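Local coordinates for proline dehydrogenase (Bradyrhizobium japonicum USDA 110, PDB 3HAZ), which joins proline dehydrogenase and 1-pyrroline-5-carboxylate dehydrogenase activities in one FAD- and NAD-binding chain, probably oxidising proline to glutamate, at residues Gly200-Ala205 against Leu774-Ala779; Asp212-Ala217 against Ser241-Arg246; Pro261-Leu266 against Ala295-Asp300. All blocks are in the same frame, centred on the assembly; numbering follows the deposited sequence.

Followed from the N terminus, the chain first lays down Gly-200-Ala-205, whose partner Leu-774-Ala-779 comes only after 568 intervening residues, so contact 1 closes a very long loop and joins the proline dehydrogenase barrel to the aldehyde dehydrogenase part. Contacts 2 and 3 are both nested inside it and stand in series, contact 2 closing before contact 3 opens. Contact 2 ties helix 204-223 to the turn after strand 235-238; contact 3 pairs helices 252-272 and 287-298. Contacts 1 and 2 meet where Ser-241 bonds to Gly-200 and Ala-201. Contacts 2 and 3 share a hydrophobic seam, Leu-266 touching Tyr-214 and Leu-243, and Leu-263 touching Leu-243.

Contact 1. Residues Gly200-Ala205 against Leu774-Ala779; sequences GARTAA and LPEQVA
Arg-202 reaches across to Glu-776 and Gln-777, and its guanidinium is steered from the start of its own segment. Gly-200 O accepts a bond from Arg-202 NH2 at 2.7 Å; the nitrogen lies in the carbonyl plane, on a lone pair, with a C=O...N angle of 126°. A CB on Gly-200 would run into that same NH2, and the positive phi of this residue also suits glycine. Ala-201 points away from the partner helix, and its backbone N donates to Ser-241 O.

At Arg-202 the chain bends at chi2 (58°) and then runs straight through chi3, which swings the guanidinium over the first turn of helix 775-787. One face is covered by a methylene: Glu-776 CB sits over the centre, 3.5 Å from Arg-202 CZ. The Glu-776 carboxylate turns away, leaving OE2 5.2 Å from Arg-202 NH2, so opposite charges are near without pairing. Because the loop after barrel strand 193-196 lies in the proline dehydrogenase family region and helix 775-787 in the aldehyde dehydrogenase region, this side chain bridges the two catalytic parts of the bifunctional enzyme. Gln-777 OE1 approaches the guanidinium edge near its plane, with the amide turned 88° to it. A water spans the gap, accepting from Arg-202 NH1 at 2.8 Å and donating to Gln-777 OE1 at 3.3 Å. NH1 also forms a salt bridge with Asp-780.

Thr-203 then N-caps helix 204-223, its OG1 bonded to Asp-206 N, while Met-813 of helix 804-819 packs against both Arg-202 and Thr-203.

Contact 2. Residues Asp212-Ala217 against Ser241-Arg246; sequences DAYASA and SALHPR
Apolar packing of Tyr-214 on Leu-243 and Ala-242 makes up the contact. The tyrosine CG lies anti to its carbonyl carbon (chi1 -70°), which sends the ring off helix 204-223 toward the short, weakly bonded helix around 241-243. Leu-243 CD2 meets the ring at its edge, in the ring plane, 3.9 Å from Tyr-214 CE2 and equally far from Tyr-214 CD2. The far end of the ring reaches Ala-242, whose CB is 3.5 Å from Tyr-214 OH. All three residues are buried.

Polar bonds hold the tyrosine hydroxyl and, separately, order the loop that follows Leu-243. Tyr-214 OH is satisfied by the backbone N of Lys-239, just before the second segment, so a buried hydroxyl has a partner and the ring is held at its far end. Within the second segment Arg-246 N donates to His-244 ND1 at 3.1 Å, tilted 24° out of the ring plane, while Pro-245 CD lies over one face of that imidazole. His-244 NE2 is bonded to Glu-258, tying this loop to helix 252-272.

Helix 204-223 connects the adjacent parallel strands 193-196 and 235-238, a beta-alpha-beta crossover, and Tyr-214 packs back on Met-196 and Val-238 of those strands. The arrangement is that of a TIM-type barrel: an outer helix sealed against the turn that follows the next strand, with the Tyr-214 side chain about 10 Å from the bound FAD.

Contact 3. Residues Pro261-Leu266 against Ala295-Asp300; sequences PQLLDL and AATLAD
Thr-297 fits between Leu-263 and Leu-264, and its rotamer assigns one branch to each. With chi1 at -56°, OG1 lies beside the backbone N and CG2 points anti to it. CG2 lies against the backbone of the opposite helix, 3.8 Å from Leu-264 CA and 3.9 Å from Leu-264 N; that a methyl can come so near agrees with the short 5.6 Å separation between the CA atoms of Leu-264 and Thr-297. OG1 faces Leu-263, with CD2 of that leucine 3.5 Å away, and its polar partner is Val-293 O in its own helix.

Both leucines extend CG anti to the backbone N, yet their ends go to different neighbours. Leu-263 crosses the threonine side chain at about a right angle and presents CD2 to Thr-297 OG1 and CB. An alanine at Leu-263 would leave no branch beyond CB and would probably open a gap beside Thr-297, uncovering its hydroxyl side. Leu-264 touches Thr-297 through CA and CB but turns its methyls to Asp-300: CD1 is 3.8 Å from Asp-300 CB, while CD2 is modelled 3.0 Å from Asp-300 OD2, shorter than normal packing, so the exact placing of these two groups is doubtful. The other oxygen, OD1, bonds to Ser-302 OG, a bond that is likely to limit how the carboxylate can turn.

Helices 252-272 and 287-298 are successive outer helices of the barrel, with strand 276-279 between them in the chain. Phe-211 of helix 204-223 packs on Leu-266, and Tyr-326 and Leu-330 of helix 320-333 touch Ala-295.

Contact 1. Residues Gly200-Ala205 against Leu774-Ala779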
# COMPACT_ATOMS: atom_id res chain seq x y z
N GLY A 200 -50.95 8.89 -9.00
CA GLY A 200 -50.53 9.60 -10.19
C GLY A 200 -51.41 9.46 -11.41
O GLY A 200 -51.05 8.80 -12.38
N ALA A 201 -52.59 10.08 -11.38
CA ALA A 201 -53.38 10.20 -12.60
C ALA A 201 -52.52 10.84 -13.69
O ALA A 201 -51.87 11.86 -13.46
CB ALA A 201 -54.62 11.03 -12.35
N ARG A 202 -52.51 10.23 -14.87
CA ARG A 202 -51.84 10.82 -16.02
C ARG A 202 -52.83 11.57 -16.91
O ARG A 202 -52.43 12.42 -17.71
CB ARG A 202 -51.16 9.72 -16.85
CG ARG A 202 -49.71 9.48 -16.47
CD ARG A 202 -49.55 9.11 -15.01
NE ARG A 202 -48.15 8.85 -14.67
CZ ARG A 202 -47.75 8.20 -13.59
NH1 ARG A 202 -46.45 8.01 -13.37
NH2 ARG A 202 -48.64 7.72 -12.72
N THR A 203 -54.11 11.25 -16.79
CA THR A 203 -55.13 11.83 -17.66
C THR A 203 -56.29 12.33 -16.82
O THR A 203 -56.42 11.96 -15.65
CB THR A 203 -55.66 10.81 -18.69
OG1 THR A 203 -56.57 9.91 -18.05
CG2 THR A 203 -54.50 10.01 -19.30
N ALA A 204 -57.12 13.18 -17.41
CA ALA A 204 -58.33 13.66 -16.76
C ALA A 204 -59.25 12.48 -16.45
O ALA A 204 -59.85 12.40 -15.37
CB ALA A 204 -59.04 14.70 -17.64
N ALA A 205 -59.36 11.55 -17.40
CA ALA A 205 -60.17 10.37 -17.17
C ALA A 205 -59.63 9.51 -16.01
O ALA A 205 -60.41 8.95 -15.25
CB ALA A 205 -60.32 9.55 -18.45
N LEU A 774 -44.30 -0.49 -17.71
CA LEU A 774 -45.38 0.16 -16.97
C LEU A 774 -45.98 1.29 -17.80
O LEU A 774 -45.31 2.29 -18.06
CB LEU A 774 -44.85 0.70 -15.64
CG LEU A 774 -45.88 1.32 -14.69
CD1 LEU A 774 -46.94 0.29 -14.31
CD2 LEU A 774 -45.19 1.87 -13.45
N PRO A 775 -47.25 1.15 -18.21
CA PRO A 775 -47.84 2.17 -19.09
C PRO A 775 -47.75 3.61 -18.55
O PRO A 775 -47.55 4.52 -19.35
CB PRO A 775 -49.31 1.71 -19.22
CG PRO A 775 -49.25 0.23 -19.01
CD PRO A 775 -48.18 0.03 -17.95
N GLU A 776 -47.90 3.81 -17.25
CA GLU A 776 -47.84 5.15 -16.67
C GLU A 776 -46.46 5.80 -16.83
O GLU A 776 -46.34 7.01 -16.96
CB GLU A 776 -48.18 5.13 -15.17
CG GLU A 776 -49.53 4.56 -14.81
CD GLU A 776 -49.48 3.07 -14.54
OE1 GLU A 776 -49.10 2.31 -15.45
OE2 GLU A 776 -49.83 2.67 -13.41
N GLN A 777 -45.41 4.98 -16.76
CA GLN A 777 -44.06 5.51 -16.89
C GLN A 777 -43.73 5.73 -18.36
O GLN A 777 -43.07 6.71 -18.72
CB GLN A 777 -43.03 4.58 -16.24
CG GLN A 777 -43.16 4.47 -14.73
CD GLN A 777 -43.00 5.81 -14.02
OE1 GLN A 777 -43.51 6.01 -12.91
NE2 GLN A 777 -42.30 6.74 -14.66
N VAL A 778 -44.20 4.83 -19.22
CA VAL A 778 -44.08 5.03 -20.66
C VAL A 778 -44.72 6.35 -21.04
O VAL A 778 -44.15 7.14 -21.79
CB VAL A 778 -44.73 3.90 -21.47
CG1 VAL A 778 -44.79 4.27 -22.96
CG2 VAL A 778 -43.96 2.60 -21.27
N ALA A 779 -45.92 6.60 -20.51
CA ALA A 779 -46.64 7.80 -20.89
C ALA A 779 -45.89 9.05 -20.43
O ALA A 779 -45.75 10.00 -21.18
CB ALA A 779 -48.08 7.78 -20.35
O HOH W 1 -45.13 7.98 -10.85

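Contact 2. Residues Asp212-Ala217 against Ser241-Arg246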
# COMPACT_ATOMS: atom_id res chain seq x y z
N ASP A 212 -64.03 8.08 -8.55
CA ASP A 212 -65.16 7.15 -8.51
C ASP A 212 -64.83 5.90 -7.69
O ASP A 212 -65.66 5.43 -6.91
CB ASP A 212 -65.58 6.75 -9.93
CG ASP A 212 -66.18 7.90 -10.71
OD1 ASP A 212 -66.56 8.92 -10.09
OD2 ASP A 212 -66.26 7.80 -11.95
N ALA A 213 -63.63 5.36 -7.87
CA ALA A 213 -63.21 4.19 -7.10
C ALA A 213 -63.21 4.47 -5.60
O ALA A 213 -63.71 3.65 -4.81
CB ALA A 213 -61.83 3.70 -7.56
N TYR A 214 -62.65 5.60 -5.19
CA TYR A 214 -62.68 5.99 -3.79
C TYR A 214 -64.12 6.10 -3.30
O TYR A 214 -64.46 5.61 -2.23
CB TYR A 214 -62.00 7.35 -3.56
CG TYR A 214 -60.49 7.38 -3.74
CD1 TYR A 214 -59.68 6.40 -3.18
CD2 TYR A 214 -59.88 8.43 -4.42
CE1 TYR A 214 -58.29 6.45 -3.34
CE2 TYR A 214 -58.50 8.50 -4.58
CZ TYR A 214 -57.71 7.50 -4.04
OH TYR A 214 -56.35 7.57 -4.19
N ALA A 215 -64.95 6.79 -4.08
CA ALA A 215 -66.35 7.00 -3.73
C ALA A 215 -67.02 5.65 -3.54
O ALA A 215 -67.73 5.45 -2.55
CB ALA A 215 -67.06 7.81 -4.82
N SER A 216 -66.79 4.74 -4.47
CA SER A 216 -67.34 3.39 -4.37
C SER A 216 -66.80 2.64 -3.15
O SER A 216 -67.55 1.91 -2.49
CB SER A 216 -67.05 2.58 -5.65
OG SER A 216 -67.78 3.09 -6.76
N ALA A 217 -65.51 2.82 -2.85
CA ALA A 217 -64.90 2.12 -1.71
C ALA A 217 -65.50 2.60 -0.39
O ALA A 217 -65.79 1.81 0.51
CB ALA A 217 -63.37 2.31 -1.72
N SER A 241 -52.23 12.68 -5.76
CA SER A 241 -51.75 12.56 -7.14
C SER A 241 -52.72 11.72 -7.98
O SER A 241 -52.73 11.82 -9.20
CB SER A 241 -50.33 11.99 -7.21
OG SER A 241 -50.30 10.60 -6.90
N ALA A 242 -53.52 10.89 -7.32
CA ALA A 242 -54.52 10.09 -8.03
C ALA A 242 -55.70 10.95 -8.47
O ALA A 242 -56.40 10.61 -9.44
CB ALA A 242 -55.00 8.94 -7.14
N LEU A 243 -55.92 12.06 -7.78
CA LEU A 243 -57.10 12.89 -8.00
C LEU A 243 -56.88 14.09 -8.91
O LEU A 243 -57.82 14.84 -9.21
CB LEU A 243 -57.64 13.38 -6.66
CG LEU A 243 -58.21 12.25 -5.79
CD1 LEU A 243 -58.35 12.72 -4.35
CD2 LEU A 243 -59.54 11.76 -6.36
N HIS A 244 -55.64 14.29 -9.35
CA HIS A 244 -55.31 15.39 -10.25
C HIS A 244 -54.13 15.00 -11.15
O HIS A 244 -53.14 14.46 -10.67
CB HIS A 244 -54.98 16.65 -9.45
CG HIS A 244 -55.06 17.91 -10.26
ND1 HIS A 244 -54.05 18.29 -11.13
CD2 HIS A 244 -56.02 18.85 -10.37
CE1 HIS A 244 -54.40 19.42 -11.72
NE2 HIS A 244 -55.58 19.78 -11.27
N PRO A 245 -54.25 15.27 -12.47
CA PRO A 245 -53.32 14.83 -13.51
C PRO A 245 -52.04 15.68 -13.62
O PRO A 245 -51.07 15.23 -14.24
CB PRO A 245 -54.13 14.98 -14.81
CG PRO A 245 -55.44 15.64 -14.43
CD PRO A 245 -55.33 16.11 -13.02
N ARG A 246 -52.04 16.88 -13.05
CA ARG A 246 -50.80 17.65 -12.93
C ARG A 246 -50.67 18.13 -11.50
O ARG A 246 -50.71 19.33 -11.24
CB ARG A 246 -50.77 18.87 -13.87
CG ARG A 246 -50.82 18.59 -15.37
CD ARG A 246 -49.65 17.75 -15.89
NE ARG A 246 -48.33 18.26 -15.52
CZ ARG A 246 -47.20 17.89 -16.11
NH1 ARG A 246 -47.22 17.04 -17.13
NH2 ARG A 246 -46.03 18.38 -15.70

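Contact 3. Residues Pro261-Leu266 against Ala295-Asp300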
# COMPACT_ATOMS: atom_id res chain seq x y z
N PRO A 261 -62.26 20.71 -4.42
CA PRO A 261 -63.67 20.28 -4.38
C PRO A 261 -63.79 18.77 -4.49
O PRO A 261 -64.70 18.18 -3.91
CB PRO A 261 -64.29 20.96 -5.61
CG PRO A 261 -63.35 22.08 -5.96
CD PRO A 261 -61.99 21.61 -5.56
N GLN A 262 -62.88 18.15 -5.23
CA GLN A 262 -62.88 16.70 -5.38
C GLN A 262 -62.59 16.02 -4.04
O GLN A 262 -63.32 15.12 -3.63
CB GLN A 262 -61.85 16.27 -6.43
CG GLN A 262 -61.92 17.06 -7.73
CD GLN A 262 -63.03 16.60 -8.65
OE1 GLN A 262 -64.01 15.98 -8.23
NE2 GLN A 262 -62.88 16.91 -9.94
N LEU A 263 -61.52 16.44 -3.37
CA LEU A 263 -61.14 15.87 -2.08
C LEU A 263 -62.21 16.14 -1.04
O LEU A 263 -62.45 15.32 -0.15
CB LEU A 263 -59.80 16.45 -1.59
CG LEU A 263 -59.20 15.74 -0.37
CD1 LEU A 263 -58.80 14.31 -0.72
CD2 LEU A 263 -58.01 16.50 0.21
N LEU A 264 -62.85 17.30 -1.14
CA LEU A 264 -63.93 17.65 -0.23
C LEU A 264 -65.12 16.70 -0.40
O LEU A 264 -65.67 16.21 0.58
CB LEU A 264 -64.37 19.10 -0.45
CG LEU A 264 -65.53 19.56 0.44
CD1 LEU A 264 -65.23 19.29 1.91
CD2 LEU A 264 -65.84 21.04 0.22
N ASP A 265 -65.50 16.45 -1.64
CA ASP A 265 -66.61 15.54 -1.95
C ASP A 265 -66.35 14.17 -1.33
O ASP A 265 -67.23 13.59 -0.69
CB ASP A 265 -66.78 15.43 -3.47
CG ASP A 265 -68.04 14.66 -3.87
OD1 ASP A 265 -68.63 13.96 -3.02
OD2 ASP A 265 -68.42 14.75 -5.05
N LEU A 266 -65.14 13.66 -1.51
CA LEU A 266 -64.78 12.37 -0.94
C LEU A 266 -64.79 12.38 0.60
O LEU A 266 -65.28 11.45 1.22
CB LEU A 266 -63.44 11.88 -1.48
CG LEU A 266 -63.37 11.49 -2.96
CD1 LEU A 266 -61.95 11.07 -3.35
CD2 LEU A 266 -64.37 10.37 -3.29
N ALA A 295 -55.36 21.80 3.78
CA ALA A 295 -55.84 22.88 4.63
C ALA A 295 -57.12 23.51 4.08
O ALA A 295 -58.04 23.80 4.83
CB ALA A 295 -54.75 23.95 4.79
N ALA A 296 -57.16 23.72 2.77
CA ALA A 296 -58.33 24.34 2.15
C ALA A 296 -59.53 23.39 2.23
O ALA A 296 -60.66 23.81 2.42
CB ALA A 296 -58.04 24.73 0.70
N THR A 297 -59.26 22.10 2.09
CA THR A 297 -60.32 21.11 2.22
C THR A 297 -60.85 21.09 3.65
O THR A 297 -62.07 21.13 3.87
CB THR A 297 -59.80 19.71 1.86
OG1 THR A 297 -59.25 19.75 0.53
CG2 THR A 297 -60.93 18.70 1.92
N LEU A 298 -59.94 21.01 4.61
CA LEU A 298 -60.32 20.88 6.01
C LEU A 298 -61.12 22.10 6.47
O LEU A 298 -61.95 22.00 7.37
CB LEU A 298 -59.08 20.71 6.90
CG LEU A 298 -59.34 20.62 8.41
CD1 LEU A 298 -60.08 19.33 8.75
CD2 LEU A 298 -58.05 20.73 9.21
N ALA A 299 -60.86 23.24 5.85
CA ALA A 299 -61.51 24.48 6.26
C ALA A 299 -63.01 24.51 5.95
O ALA A 299 -63.75 25.28 6.55
CB ALA A 299 -60.83 25.66 5.62
N ASP A 300 -63.46 23.67 5.02
CA ASP A 300 -64.86 23.68 4.63
C ASP A 300 -65.79 23.31 5.78
O ASP A 300 -65.64 22.25 6.40
CB ASP A 300 -65.11 22.75 3.43
CG ASP A 300 -66.48 22.96 2.82
OD1 ASP A 300 -67.48 22.52 3.42
OD2 ASP A 300 -66.56 23.55 1.72